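Side-chain contact in periplasmic binding protein/LacI transcriptional regulator (Clostridium phytofermentans, PDB 3BRS), which probably binds a sugar between two alpha/beta lobes, as periplasmic binding proteins of ABC-type sugar uptake systems do: residues V24-A29 and L40-P45. Residues are numbered along the deposited sequence; the frame is centred on the assembly and turned at random.
Sequences VLVEGA and LEFMAP
Leu40 meets Ala29 through one branch: its CD1 methyl lies 3.6 Å from Ala29 O and 4.0 Å from Ala29 CB, so it packs against both the methyl and the backbone of the helical residue. Glu41 turns to the other side of the strand, where its OE1 forms a salt bridge with Arg64 and a hydrogen bond with Tyr7 OH. Phe42 makes the larger contact. With its CG anti to the carbonyl carbon (chi1 -60°), the ring extends from the strand to the helix and reaches two successive turns. Val26 CG1 lies over one face of the Phe42 ring, offset toward the rim, 4.3 Å from the centroid and 22° off the normal, a CH-pi contact. From the same side, Val26 CG2 comes within 3.8 Å of Phe42 CE1. Ala29 meets the ring at its edge, Ala29 CB being 4.3 Å from Phe42 CZ, so its methyl touches both Phe42 and Leu40. The interface between the segments is small and essentially apolar. The contact packs the helix of the beta-alpha-beta unit 7-11, 20-36 and 39-42 against its second strand, the segment 24-29 running nearly antiparallel to strand residues 40-42 (165°). Strand 39-42 forms an outer edge of the parallel sheet beside strand 7-11, whose Cys10 touches Leu40 and Phe42; helix 246-262 packs against Ala29 through Val254, and helix 51-63 covers the opposite face at Met43.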
loop_
_atom_site.group_PDB
_atom_site.type_symbol
_atom_site.label_atom_id
_atom_site.label_comp_id
_atom_site.label_asym_id
_atom_site.label_seq_id
_atom_site.Cartn_x
_atom_site.Cartn_y
_atom_site.Cartn_z
ATOM N N VAL A 24 -5.272 -10.686 2.441
ATOM C CA VAL A 24 -4.420 -11.723 1.875
ATOM C C VAL A 24 -3.006 -11.777 2.481
ATOM O O VAL A 24 -2.425 -12.860 2.640
ATOM C CB VAL A 24 -4.396 -11.547 0.379
ATOM C CG1 VAL A 24 -3.299 -12.353 -0.273
ATOM C CG2 VAL A 24 -5.790 -11.938 -0.205
ATOM N N LEU A 25 -2.480 -10.597 2.880
ATOM C CA LEU A 25 -1.171 -10.465 3.557
ATOM C C LEU A 25 -1.244 -11.285 4.821
ATOM O O LEU A 25 -0.338 -12.049 5.174
ATOM C CB LEU A 25 -0.943 -9.002 3.901
ATOM C CG LEU A 25 0.477 -8.773 4.422
ATOM C CD1 LEU A 25 1.171 -7.589 3.761
ATOM C CD2 LEU A 25 0.424 -8.625 5.902
ATOM N N VAL A 26 -2.343 -11.147 5.517
ATOM C CA VAL A 26 -2.566 -11.898 6.772
ATOM C C VAL A 26 -2.585 -13.371 6.447
ATOM O O VAL A 26 -1.921 -14.154 7.126
ATOM C CB VAL A 26 -3.900 -11.421 7.408
ATOM C CG1 VAL A 26 -4.431 -12.407 8.441
ATOM C CG2 VAL A 26 -3.662 -10.084 8.090
ATOM N N GLU A 27 -3.315 -13.781 5.400
ATOM C CA GLU A 27 -3.306 -15.195 5.006
ATOM C C GLU A 27 -1.969 -15.682 4.693
ATOM O O GLU A 27 -1.652 -16.803 5.080
ATOM C CB GLU A 27 -4.256 -15.475 3.829
ATOM C CG GLU A 27 -5.691 -14.986 4.133
ATOM C CD GLU A 27 -6.671 -15.191 2.975
ATOM O OE1 GLU A 27 -6.939 -14.195 2.240
ATOM O OE2 GLU A 27 -7.127 -16.366 2.809
ATOM N N GLY A 28 -1.132 -14.885 3.991
ATOM C CA GLY A 28 0.180 -15.401 3.676
ATOM C C GLY A 28 1.060 -15.593 4.896
ATOM O O GLY A 28 1.816 -16.490 4.949
ATOM N N ALA A 29 1.019 -14.683 5.865
ATOM C CA ALA A 29 1.827 -14.795 7.045
ATOM C C ALA A 29 1.282 -15.927 7.963
ATOM O O ALA A 29 2.034 -16.711 8.569
ATOM C CB ALA A 29 1.836 -13.446 7.767
ATOM N N LEU A 40 2.009 -16.668 16.131
ATOM C CA LEU A 40 1.839 -15.365 15.419
ATOM C C LEU A 40 0.574 -14.668 15.938
ATOM O O LEU A 40 -0.536 -15.223 15.830
ATOM C CB LEU A 40 1.644 -15.583 13.915
ATOM C CG LEU A 40 2.224 -14.653 12.811
ATOM C CD1 LEU A 40 1.393 -14.733 11.539
ATOM C CD2 LEU A 40 2.591 -13.180 13.176
ATOM N N GLU A 41 0.736 -13.468 16.512
ATOM C CA GLU A 41 -0.425 -12.635 16.822
ATOM C C GLU A 41 -0.478 -11.421 15.810
ATOM O O GLU A 41 0.558 -11.036 15.247
ATOM C CB GLU A 41 -0.412 -12.223 18.327
ATOM C CG GLU A 41 -0.519 -13.393 19.427
ATOM C CD GLU A 41 -0.277 -12.910 20.920
ATOM O OE1 GLU A 41 0.282 -11.770 21.156
ATOM O OE2 GLU A 41 -0.677 -13.673 21.901
ATOM N N PHE A 42 -1.686 -10.870 15.536
ATOM C CA PHE A 42 -1.908 -9.575 14.826
ATOM C C PHE A 42 -2.486 -8.470 15.719
ATOM O O PHE A 42 -3.272 -8.743 16.616
ATOM C CB PHE A 42 -2.842 -9.811 13.672
ATOM C CG PHE A 42 -2.309 -10.789 12.687
ATOM C CD1 PHE A 42 -1.535 -10.341 11.589
ATOM C CD2 PHE A 42 -2.517 -12.142 12.837
ATOM C CE1 PHE A 42 -1.002 -11.262 10.602
ATOM C CE2 PHE A 42 -1.966 -13.073 11.869
ATOM C CZ PHE A 42 -1.188 -12.594 10.759
ATOM N N MET A 43 -2.029 -7.251 15.540
ATOM C CA MET A 43 -2.482 -6.109 16.312
ATOM C C MET A 43 -2.532 -5.022 15.226
ATOM O O MET A 43 -1.632 -4.994 14.434
ATOM C CB MET A 43 -1.443 -5.689 17.404
ATOM C CG MET A 43 -0.980 -6.818 18.409
ATOM S SD MET A 43 0.141 -6.190 19.709
ATOM C CE MET A 43 -0.629 -4.909 20.681
ATOM N N ALA A 44 -3.550 -4.145 15.178
ATOM C CA ALA A 44 -3.626 -3.145 14.123
ATOM C C ALA A 44 -4.629 -2.140 14.630
ATOM O O ALA A 44 -5.523 -2.505 15.435
ATOM C CB ALA A 44 -4.095 -3.776 12.751
ATOM N N PRO A 45 -4.459 -0.861 14.231
ATOM C CA PRO A 45 -5.528 0.122 14.566
ATOM C C PRO A 45 -6.728 -0.161 13.687
ATOM O O PRO A 45 -6.736 -1.135 12.832
ATOM C CB PRO A 45 -4.922 1.436 14.151
ATOM C CG PRO A 45 -3.401 1.123 13.977
ATOM C CD PRO A 45 -3.345 -0.227 13.505
#